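Local atomic coordinates of RagA protein (Porphyromonas gingivalis, PDB entry 6SLN), a protein that probably imports nutrients, such as peptides, across the bacterial outer membrane as a TonB-dependent receptor. Residues I466-T471 with A493-S498; I526-D531 with R563-A568; S596-N601 with S642-Y647. All coordinates share one frame; numbering follows the deposited sequence.

Interaction 1 (I466-T471 with A493-S498)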
loop_
_atom_site.group_PDB
_atom_site.type_symbol
_atom_site.label_atom_id
_atom_site.label_comp_id
_atom_site.label_asym_id
_atom_site.label_seq_id
_atom_site.Cartn_x
_atom_site.Cartn_y
_atom_site.Cartn_z
ATOM N N ILE A 466 -12.512 -14.929 -4.038
ATOM C CA ILE A 466 -11.390 -14.073 -3.693
ATOM C C ILE A 466 -11.271 -12.981 -4.745
ATOM O O ILE A 466 -11.311 -13.255 -5.950
ATOM C CB ILE A 466 -10.086 -14.882 -3.560
ATOM C CG1 ILE A 466 -10.268 -15.976 -2.506
ATOM C CG2 ILE A 466 -8.923 -13.976 -3.181
ATOM C CD1 ILE A 466 -8.996 -16.779 -2.236
ATOM N N THR A 467 -11.157 -11.746 -4.284
ATOM C CA THR A 467 -10.895 -10.614 -5.151
ATOM C C THR A 467 -9.623 -9.949 -4.662
ATOM O O THR A 467 -9.514 -9.620 -3.471
ATOM C CB THR A 467 -12.051 -9.597 -5.147
ATOM O OG1 THR A 467 -13.313 -10.267 -5.299
ATOM C CG2 THR A 467 -11.860 -8.595 -6.267
ATOM N N ASN A 468 -8.660 -9.780 -5.569
ATOM C CA ASN A 468 -7.486 -8.945 -5.335
ATOM C C ASN A 468 -7.392 -7.941 -6.472
ATOM O O ASN A 468 -7.316 -8.326 -7.647
ATOM C CB ASN A 468 -6.193 -9.756 -5.266
ATOM C CG ASN A 468 -6.053 -10.520 -3.984
ATOM O OD1 ASN A 468 -5.823 -9.938 -2.920
ATOM N ND2 ASN A 468 -6.177 -11.843 -4.076
ATOM N N THR A 469 -7.370 -6.665 -6.117
ATOM C CA THR A 469 -7.422 -5.594 -7.085
ATOM C C THR A 469 -6.295 -4.622 -6.811
ATOM O O THR A 469 -6.084 -4.209 -5.667
ATOM C CB THR A 469 -8.762 -4.874 -7.018
ATOM O OG1 THR A 469 -9.804 -5.855 -7.055
ATOM C CG2 THR A 469 -8.903 -3.895 -8.182
ATOM N N ARG A 470 -5.575 -4.273 -7.858
ATOM C CA ARG A 470 -4.591 -3.210 -7.807
ATOM C C ARG A 470 -5.085 -2.076 -8.691
ATOM O O ARG A 470 -5.465 -2.293 -9.851
ATOM C CB ARG A 470 -3.217 -3.708 -8.268
ATOM C CG ARG A 470 -2.547 -4.631 -7.240
ATOM C CD ARG A 470 -2.021 -3.820 -6.078
ATOM N NE ARG A 470 -0.739 -3.199 -6.391
ATOM C CZ ARG A 470 -0.601 -1.947 -6.837
ATOM N NH1 ARG A 470 -1.669 -1.177 -7.013
ATOM N NH2 ARG A 470 0.605 -1.450 -7.095
ATOM N N THR A 471 -5.127 -0.883 -8.136
ATOM C CA THR A 471 -5.414 0.289 -8.933
ATOM C C THR A 471 -4.208 1.195 -8.857
ATOM O O THR A 471 -3.458 1.188 -7.870
ATOM C CB THR A 471 -6.662 1.031 -8.466
ATOM O OG1 THR A 471 -6.448 1.545 -7.145
ATOM C CG2 THR A 471 -7.812 0.090 -8.462
ATOM N N ALA A 493 -4.390 -1.403 -3.004
ATOM C CA ALA A 493 -4.548 -2.849 -3.033
ATOM C C ALA A 493 -5.781 -3.194 -2.231
ATOM O O ALA A 493 -5.860 -2.851 -1.049
ATOM C CB ALA A 493 -3.314 -3.554 -2.467
ATOM N N TYR A 494 -6.739 -3.855 -2.881
ATOM C CA TYR A 494 -8.015 -4.254 -2.298
ATOM C C TYR A 494 -8.046 -5.767 -2.211
ATOM O O TYR A 494 -7.563 -6.448 -3.130
ATOM C CB TYR A 494 -9.213 -3.815 -3.172
ATOM C CG TYR A 494 -9.393 -2.332 -3.452
ATOM C CD1 TYR A 494 -8.638 -1.678 -4.423
ATOM C CD2 TYR A 494 -10.372 -1.601 -2.790
ATOM C CE1 TYR A 494 -8.830 -0.321 -4.684
ATOM C CE2 TYR A 494 -10.570 -0.257 -3.049
ATOM C CZ TYR A 494 -9.799 0.380 -3.987
ATOM O OH TYR A 494 -10.004 1.718 -4.219
ATOM N N ARG A 495 -8.671 -6.289 -1.148
ATOM C CA ARG A 495 -8.833 -7.730 -0.969
ATOM C C ARG A 495 -10.212 -8.068 -0.427
ATOM O O ARG A 495 -10.635 -7.503 0.585
ATOM C CB ARG A 495 -7.781 -8.283 -0.012
ATOM C CG ARG A 495 -7.976 -9.737 0.299
ATOM C CD ARG A 495 -6.733 -10.319 0.905
ATOM N NE ARG A 495 -5.793 -10.699 -0.132
ATOM C CZ ARG A 495 -4.655 -11.342 0.088
ATOM N NH1 ARG A 495 -4.300 -11.708 1.316
ATOM N NH2 ARG A 495 -3.894 -11.641 -0.938
ATOM N N ASP A 496 -10.898 -9.006 -1.076
ATOM C CA ASP A 496 -12.172 -9.522 -0.582
ATOM C C ASP A 496 -12.094 -11.034 -0.519
ATOM O O ASP A 496 -11.843 -11.689 -1.539
ATOM C CB ASP A 496 -13.345 -9.123 -1.477
ATOM C CG ASP A 496 -13.557 -7.646 -1.522
ATOM O OD1 ASP A 496 -13.317 -6.979 -0.501
ATOM O OD2 ASP A 496 -13.950 -7.143 -2.589
ATOM N N VAL A 497 -12.338 -11.588 0.661
ATOM C CA VAL A 497 -12.464 -13.025 0.828
ATOM C C VAL A 497 -13.850 -13.259 1.402
ATOM O O VAL A 497 -14.160 -12.800 2.508
ATOM C CB VAL A 497 -11.358 -13.611 1.720
ATOM C CG1 VAL A 497 -11.512 -15.095 1.813
ATOM C CG2 VAL A 497 -9.979 -13.258 1.156
ATOM N N SER A 498 -14.703 -13.916 0.632
ATOM C CA SER A 498 -16.036 -14.277 1.099
ATOM C C SER A 498 -16.125 -15.800 1.100
ATOM O O SER A 498 -16.132 -16.431 0.034
ATOM C CB SER A 498 -17.119 -13.619 0.249
ATOM O OG SER A 498 -16.856 -13.755 -1.130
HETATM O O HOH W 1 -15.182 -7.776 -5.181
HETATM O O HOH W 2 -8.685 3.170 -6.353
#
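The ring of Tyr494 is met from strand 466-471 at its edge: Thr469 O and Thr471 OG1 both lie near the ring plane, and the hydroxyl of Thr471 is 3.9 Å from Tyr494 CE1. A water in that plane joins Thr471 OG1 to Tyr494 OH. On the other face of the strands the flat group is the Arg495 guanidinium, approached at its edge by the Asn468 amide. Arg495 NE bonds to Asn468 OD1 at 2.9 Å on a lone pair, while Arg495 NH2 reaches the same Asn468 OD1 at 3.2 Å, tilted 32° from the carbonyl plane. This side-on grip by two nitrogens holds one oxygen within the guanidinium plane, although the amide itself is turned 68° from it. The bend at chi3 of Arg495 (-83°) sets its end over against the shorter Asn468. A second subunit packs on this face, where its His440 accepts from Asn468 ND2 and its Glu438 O from Arg495 NH1. Thr467 and Asp496 stand side by side on the Tyr494 face, bridged by a water, with Thr467 OG1 also bonded to Gln441. Paired backbone bonds join Thr467 to Asp496 and Thr469 to Tyr494, Thr467 N lying 2.8 Å from Asp496 O. Such alternation of hydrogen-bonded and non-hydrogen-bonded pairs is that of an antiparallel hairpin, here in the wall of a TonB-dependent receptor barrel.

Interaction 2 (I526-D531 with R563-A568). With LMT (dodecyl-beta-D-maltoside), chain H.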
loop_
_atom_site.group_PDB
_atom_site.type_symbol
_atom_site.label_atom_id
_atom_site.label_comp_id
_atom_site.label_asym_id
_atom_site.label_seq_id
_atom_site.Cartn_x
_atom_site.Cartn_y
_atom_site.Cartn_z
ATOM N N ILE A 526 -21.573 -18.232 6.428
ATOM C CA ILE A 526 -20.960 -17.340 5.460
ATOM C C ILE A 526 -20.227 -16.270 6.250
ATOM O O ILE A 526 -20.726 -15.784 7.270
ATOM C CB ILE A 526 -21.985 -16.711 4.480
ATOM C CG1 ILE A 526 -22.933 -15.768 5.210
ATOM C CG2 ILE A 526 -22.806 -17.773 3.738
ATOM C CD1 ILE A 526 -23.907 -15.048 4.290
ATOM N N GLU A 527 -19.020 -15.940 5.804
ATOM C CA GLU A 527 -18.224 -14.904 6.439
ATOM C C GLU A 527 -17.484 -14.143 5.358
ATOM O O GLU A 527 -17.247 -14.663 4.266
ATOM C CB GLU A 527 -17.244 -15.476 7.471
ATOM C CG GLU A 527 -15.913 -15.926 6.915
ATOM C CD GLU A 527 -14.947 -16.304 8.024
ATOM O OE1 GLU A 527 -15.367 -16.334 9.208
ATOM O OE2 GLU A 527 -13.766 -16.563 7.714
ATOM N N TYR A 528 -17.137 -12.899 5.676
ATOM C CA TYR A 528 -16.484 -11.992 4.744
ATOM C C TYR A 528 -15.425 -11.206 5.497
ATOM O O TYR A 528 -15.706 -10.633 6.550
ATOM C CB TYR A 528 -17.501 -11.031 4.098
ATOM C CG TYR A 528 -16.878 -9.818 3.410
ATOM C CD1 TYR A 528 -16.510 -8.697 4.142
ATOM C CD2 TYR A 528 -16.675 -9.796 2.029
ATOM C CE1 TYR A 528 -15.943 -7.608 3.550
ATOM C CE2 TYR A 528 -16.115 -8.701 1.421
ATOM C CZ TYR A 528 -15.748 -7.603 2.186
ATOM O OH TYR A 528 -15.178 -6.489 1.605
ATOM N N GLU A 529 -14.221 -11.177 4.959
ATOM C CA GLU A 529 -13.203 -10.219 5.358
ATOM C C GLU A 529 -12.858 -9.406 4.126
ATOM O O GLU A 529 -12.772 -9.954 3.028
ATOM C CB GLU A 529 -11.923 -10.893 5.887
ATOM C CG GLU A 529 -12.086 -11.688 7.148
ATOM C CD GLU A 529 -12.835 -12.988 6.923
ATOM O OE1 GLU A 529 -13.687 -13.314 7.782
ATOM O OE2 GLU A 529 -12.578 -13.674 5.898
ATOM N N GLY A 530 -12.656 -8.116 4.302
ATOM C CA GLY A 530 -12.240 -7.270 3.198
ATOM C C GLY A 530 -11.423 -6.107 3.703
ATOM O O GLY A 530 -11.660 -5.586 4.803
ATOM N N ASP A 531 -10.443 -5.691 2.901
ATOM C CA ASP A 531 -9.709 -4.488 3.264
ATOM C C ASP A 531 -9.266 -3.749 2.016
ATOM O O ASP A 531 -9.454 -4.207 0.887
ATOM C CB ASP A 531 -8.510 -4.802 4.173
ATOM C CG ASP A 531 -7.379 -5.516 3.451
ATOM O OD1 ASP A 531 -7.611 -6.116 2.385
ATOM O OD2 ASP A 531 -6.247 -5.498 3.971
ATOM N N ARG A 563 -8.654 0.737 5.158
ATOM C CA ARG A 563 -9.976 0.381 5.646
ATOM C C ARG A 563 -10.059 -1.134 5.742
ATOM O O ARG A 563 -9.383 -1.866 5.005
ATOM C CB ARG A 563 -11.099 0.912 4.736
ATOM C CG ARG A 563 -11.633 2.299 5.095
ATOM C CD ARG A 563 -11.886 3.180 3.850
ATOM N NE ARG A 563 -12.402 2.472 2.666
ATOM C CZ ARG A 563 -12.085 2.788 1.403
ATOM N NH1 ARG A 563 -11.250 3.802 1.148
ATOM N NH2 ARG A 563 -12.598 2.088 0.389
ATOM N N VAL A 564 -10.876 -1.597 6.679
ATOM C CA VAL A 564 -11.075 -3.014 6.940
ATOM C C VAL A 564 -12.557 -3.214 7.221
ATOM O O VAL A 564 -13.189 -2.384 7.881
ATOM C CB VAL A 564 -10.207 -3.491 8.129
ATOM C CG1 VAL A 564 -10.423 -4.956 8.394
ATOM C CG2 VAL A 564 -8.729 -3.190 7.884
ATOM N N ALA A 565 -13.118 -4.297 6.700
ATOM C CA ALA A 565 -14.516 -4.624 6.918
ATOM C C ALA A 565 -14.655 -6.126 7.112
ATOM O O ALA A 565 -14.017 -6.906 6.398
ATOM C CB ALA A 565 -15.387 -4.174 5.724
ATOM N N GLU A 566 -15.506 -6.538 8.056
ATOM C CA GLU A 566 -15.880 -7.942 8.096
ATOM C C GLU A 566 -17.290 -8.114 8.631
ATOM O O GLU A 566 -17.831 -7.259 9.343
ATOM C CB GLU A 566 -14.926 -8.787 8.926
ATOM C CG GLU A 566 -14.338 -8.077 10.085
ATOM C CD GLU A 566 -13.046 -8.706 10.510
ATOM O OE1 GLU A 566 -12.518 -8.336 11.577
ATOM O OE2 GLU A 566 -12.577 -9.591 9.775
ATOM N N TYR A 567 -17.879 -9.233 8.245
ATOM C CA TYR A 567 -19.167 -9.643 8.759
ATOM C C TYR A 567 -19.224 -11.154 8.660
ATOM O O TYR A 567 -18.409 -11.784 7.979
ATOM C CB TYR A 567 -20.331 -8.968 8.006
ATOM C CG TYR A 567 -20.520 -9.361 6.547
ATOM C CD1 TYR A 567 -21.089 -10.581 6.190
ATOM C CD2 TYR A 567 -20.157 -8.490 5.521
ATOM C CE1 TYR A 567 -21.272 -10.928 4.834
ATOM C CE2 TYR A 567 -20.334 -8.832 4.169
ATOM C CZ TYR A 567 -20.888 -10.045 3.842
ATOM O OH TYR A 567 -21.067 -10.373 2.528
ATOM N N ALA A 568 -20.197 -11.730 9.357
ATOM C CA ALA A 568 -20.450 -13.154 9.243
ATOM C C ALA A 568 -21.915 -13.422 9.550
ATOM O O ALA A 568 -22.618 -12.596 10.148
ATOM C CB ALA A 568 -19.528 -13.963 10.165
HETATM C C1B LMT H . -13.581 -16.184 13.587
HETATM C C2B LMT H . -12.866 -15.009 12.799
HETATM C C3B LMT H . -12.080 -14.045 13.721
HETATM C C4B LMT H . -13.000 -13.664 14.898
HETATM C C5B LMT H . -13.152 -14.997 15.645
HETATM C C6B LMT H . -13.604 -14.801 17.100
HETATM O O1B LMT H . -12.857 -17.389 13.545
HETATM O O2B LMT H . -12.052 -15.530 11.816
HETATM O O3B LMT H . -11.558 -12.968 13.048
HETATM O "O4'" LMT H . -12.448 -12.687 15.700
HETATM O O5B LMT H . -13.995 -15.875 14.913
HETATM O O6B LMT H . -12.749 -15.467 17.972
HETATM C "C1'" LMT H . -12.394 -20.823 11.515
HETATM C "C2'" LMT H . -13.372 -19.866 10.800
HETATM C "C3'" LMT H . -13.134 -18.501 11.468
HETATM C "C4'" LMT H . -13.504 -18.515 12.966
HETATM C "C5'" LMT H . -12.980 -19.832 13.661
HETATM C "C6'" LMT H . -13.738 -20.191 14.939
HETATM O "O1'" LMT H . -12.183 -22.066 10.908
HETATM O "O2'" LMT H . -13.085 -19.716 9.456
HETATM O "O3'" LMT H . -13.801 -17.499 10.798
HETATM O "O5'" LMT H . -12.893 -21.019 12.847
HETATM O "O6'" LMT H . -14.712 -19.211 15.194
HETATM C C1 LMT H . -13.019 -22.556 9.847
HETATM C C2 LMT H . -12.118 -23.345 8.911
HETATM C C3 LMT H . -12.691 -23.728 7.568
HETATM C C4 LMT H . -12.111 -25.057 7.091
HETATM C C5 LMT H . -13.183 -25.935 6.492
HETATM C C6 LMT H . -12.779 -26.655 5.225
HETATM C C7 LMT H . -14.026 -27.207 4.566
HETATM C C8 LMT H . -13.733 -28.037 3.333
HETATM C C9 LMT H . -15.018 -28.525 2.687
HETATM C C10 LMT H . -14.790 -29.436 1.495
HETATM C C11 LMT H . -16.092 -29.643 0.747
HETATM C C12 LMT H . -16.037 -30.734 -0.277
#
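Tyr528 lays its CB on one face of the Tyr567 ring, forming the close-packed side of this strand pair. Tyr528 CB stands 3.5 Å from Tyr567 CZ in a CH-pi contact made over the face, 16° off the ring normal. With Tyr567 CG between its backbone N and carbonyl carbon (chi1 67°), the ring swings across to the neighbouring strand. Tyr528 instead extends CG anti to its N, carrying its own ring toward Ala565, with CE1 4.1 Å from Ala565 CB. The two ring planes are almost parallel but offset so far, with centroids 5.1 Å from each other, that little of one ring covers the other. Backbone bonds run both ways between Tyr528 and Tyr567 and again between Gly530 and Ala565, where Ala565 N is 2.7 Å from Gly530 O. These are the hydrogen-bonded pairs of antiparallel neighbours in the transmembrane barrel, strands 515-540 and 561-580. The opposite face is looser and acidic. Glu529 OE1 comes within 4.4 Å of Glu566 OE2, and a basic side chain of another protein chain against Glu566 probably offsets these like charges. The side chain of Glu527 meets Ala568 CB with its CB, while its carboxylate turns off to Tyr525 and Lys499 and to the maltoside head group of a detergent, where Glu527 OE1 is 2.5 Å from O3'. At the far end Asp531 CB rests near Val564 CG2, and its carboxylate forms a salt bridge with Arg470 of the second subunit.

Interaction 3 (S596-N601 with S642-Y647)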
loop_
_atom_site.group_PDB
_atom_site.type_symbol
_atom_site.label_atom_id
_atom_site.label_comp_id
_atom_site.label_asym_id
_atom_site.label_seq_id
_atom_site.Cartn_x
_atom_site.Cartn_y
_atom_site.Cartn_z
ATOM N N SER A 596 -23.244 -11.054 12.617
ATOM C CA SER A 596 -22.232 -10.191 13.218
ATOM C C SER A 596 -22.677 -8.737 13.318
ATOM O O SER A 596 -22.126 -7.984 14.134
ATOM C CB SER A 596 -20.950 -10.264 12.391
ATOM O OG SER A 596 -21.224 -10.147 11.000
ATOM N N ARG A 597 -23.644 -8.329 12.485
ATOM C CA ARG A 597 -24.075 -6.943 12.344
ATOM C C ARG A 597 -24.936 -6.470 13.514
ATOM O O ARG A 597 -25.271 -5.282 13.580
ATOM C CB ARG A 597 -24.822 -6.793 11.010
ATOM C CG ARG A 597 -23.963 -7.199 9.774
ATOM C CD ARG A 597 -24.490 -6.583 8.471
ATOM N NE ARG A 597 -23.505 -6.394 7.404
ATOM C CZ ARG A 597 -23.645 -6.843 6.155
ATOM N NH1 ARG A 597 -24.719 -7.533 5.801
ATOM N NH2 ARG A 597 -22.711 -6.596 5.247
ATOM N N PHE A 598 -25.299 -7.362 14.427
ATOM C CA PHE A 598 -25.977 -7.013 15.670
ATOM C C PHE A 598 -25.179 -7.552 16.852
ATOM O O PHE A 598 -24.455 -8.542 16.722
ATOM C CB PHE A 598 -27.405 -7.569 15.675
ATOM C CG PHE A 598 -28.121 -7.371 14.362
ATOM C CD1 PHE A 598 -28.341 -6.094 13.867
ATOM C CD2 PHE A 598 -28.552 -8.452 13.614
ATOM C CE1 PHE A 598 -28.984 -5.904 12.665
ATOM C CE2 PHE A 598 -29.200 -8.262 12.409
ATOM C CZ PHE A 598 -29.414 -6.987 11.937
ATOM N N GLY A 599 -25.299 -6.891 18.006
ATOM C CA GLY A 599 -24.608 -7.345 19.206
ATOM C C GLY A 599 -25.089 -8.702 19.728
ATOM O O GLY A 599 -26.132 -9.225 19.337
ATOM N N SER A 600 -24.308 -9.255 20.670
ATOM C CA SER A 600 -24.526 -10.615 21.180
ATOM C C SER A 600 -25.976 -10.857 21.589
ATOM O O SER A 600 -26.603 -11.839 21.169
ATOM C CB SER A 600 -23.609 -10.885 22.377
ATOM O OG SER A 600 -22.342 -10.266 22.225
ATOM N N ASN A 601 -26.530 -9.970 22.404
ATOM C CA ASN A 601 -27.854 -10.217 22.958
ATOM C C ASN A 601 -28.980 -9.897 21.993
ATOM O O ASN A 601 -30.141 -9.987 22.390
ATOM C CB ASN A 601 -28.028 -9.445 24.271
ATOM C CG ASN A 601 -27.268 -10.105 25.442
ATOM O OD1 ASN A 601 -26.931 -11.292 25.388
ATOM N ND2 ASN A 601 -26.992 -9.334 26.493
ATOM N N SER A 642 -31.056 -7.808 6.868
ATOM C CA SER A 642 -29.977 -7.273 7.691
ATOM C C SER A 642 -28.923 -6.583 6.841
ATOM O O SER A 642 -27.807 -6.336 7.325
ATOM C CB SER A 642 -29.309 -8.361 8.508
ATOM O OG SER A 642 -29.092 -9.492 7.692
ATOM N N GLU A 643 -29.246 -6.278 5.587
ATOM C CA GLU A 643 -28.307 -5.599 4.708
ATOM C C GLU A 643 -28.132 -4.171 5.202
ATOM O O GLU A 643 -28.715 -3.220 4.682
ATOM C CB GLU A 643 -28.782 -5.622 3.264
ATOM C CG GLU A 643 -28.257 -6.780 2.472
ATOM C CD GLU A 643 -26.859 -7.184 2.858
ATOM O OE1 GLU A 643 -25.966 -6.298 2.906
ATOM O OE2 GLU A 643 -26.665 -8.400 3.110
ATOM N N ILE A 644 -27.296 -4.014 6.216
ATOM C CA ILE A 644 -26.849 -2.707 6.657
ATOM C C ILE A 644 -25.334 -2.753 6.831
ATOM O O ILE A 644 -24.690 -3.759 6.539
ATOM C CB ILE A 644 -27.533 -2.278 7.959
ATOM C CG1 ILE A 644 -27.154 -3.277 9.057
ATOM C CG2 ILE A 644 -29.041 -2.214 7.749
ATOM C CD1 ILE A 644 -27.656 -2.888 10.439
ATOM N N GLY A 645 -24.775 -1.651 7.319
ATOM C CA GLY A 645 -23.362 -1.610 7.639
ATOM C C GLY A 645 -22.960 -2.710 8.606
ATOM O O GLY A 645 -23.780 -3.438 9.164
ATOM N N ASN A 646 -21.646 -2.829 8.800
ATOM C CA ASN A 646 -21.081 -3.929 9.569
ATOM C C ASN A 646 -20.980 -3.653 11.065
ATOM O O ASN A 646 -20.872 -4.602 11.850
ATOM C CB ASN A 646 -19.686 -4.279 9.034
ATOM C CG ASN A 646 -19.720 -4.776 7.611
ATOM O OD1 ASN A 646 -20.538 -5.637 7.272
ATOM N ND2 ASN A 646 -18.812 -4.250 6.764
ATOM N N TYR A 647 -21.003 -2.390 11.477
ATOM C CA TYR A 647 -20.659 -1.995 12.835
ATOM C C TYR A 647 -21.571 -0.857 13.290
ATOM O O TYR A 647 -21.119 0.206 13.700
ATOM C CB TYR A 647 -19.203 -1.536 12.932
ATOM C CG TYR A 647 -18.186 -2.434 12.269
ATOM C CD1 TYR A 647 -17.834 -3.665 12.840
ATOM C CD2 TYR A 647 -17.560 -2.049 11.077
ATOM C CE1 TYR A 647 -16.901 -4.490 12.242
ATOM C CE2 TYR A 647 -16.607 -2.873 10.467
ATOM C CZ TYR A 647 -16.277 -4.095 11.057
ATOM O OH TYR A 647 -15.346 -4.934 10.456
HETATM O O HOH W 3 -20.356 -7.481 10.969
HETATM O O HOH W 4 -20.869 -5.194 14.341
HETATM O O HOH W 5 -23.941 -3.061 12.291
HETATM O O HOH W 6 -23.320 -7.758 2.642
#
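Arg597 points its guanidinium into the curve of residues 642-647, and the groups around it meet it from distinct directions. The Asn646 amide lies almost coplanar with it, the two planes only 13° apart, and Asn646 OD1 sits at the guanidinium edge. There it accepts from Arg597 NE and Arg597 NH2, each 3.1 Å from Asn646 OD1, a side-on grip in which both nitrogens come from the same face of the amide. Above one face of the guanidinium lies Ile644 O, 3.0 Å from Arg597 NE but too poorly angled to bond; its partial negative charge should nonetheless suit the cation. The Glu643 carboxylate is set square to the guanidinium, at 90°, and its salt bridge is long, with Arg597 NH1 3.4 Å from Glu643 OE1. A water completes this corner, accepting a hydrogen bond from Arg597 NH2 and donating one to Glu643 OE1, while Glu643 OE2 has a stronger partner in Arg198, within the plug sequence. The curve begins with an inverse gamma turn centred on Glu643, closed by the bond from Ile644 N to Ser642 O, 2.6 Å apart. It follows barrel strand 627-641, whereas Arg597 comes from the loop after strand 584-595, so the contact joins two loops at the ends of barrel strands. Extension of the arginine from CG to NE, with chi2 near -159°, carries the charge this far across, and Tyr567 adds a cation-pi contact. Apolar packing lies alongside: Phe598 CE1 is 4.0 Å from Ile644 CD1, the two side chains crossing at about a right angle, and Phe598 CZ approaches Ser642 CB at 3.7 Å. Another water donates to Arg597 O and to Gly645 O, tying the two backbones together.

Followed from the N terminus, the three contacts are in series, and none nests in or crosses another. Interaction 1 closes the 21 residues between its segments as a hairpin, interaction 2 closes the longer excursion 532-562, and interaction 3 spans 602-641, which holds two barrel strands and a short helix. Interactions 1 and 2 share a border, since strands 487-510 and 515-540 are neighbours in the barrel; there Val497 N probably bonds to Glu529 O. Interactions 2 and 3 also touch, Ser596 OG meeting Ala568 N and Tyr647 OH meeting Glu566 N, so the loops lie against strand 561-580. Interactions 1 and 3 remain about 10 Å apart at their nearest atoms.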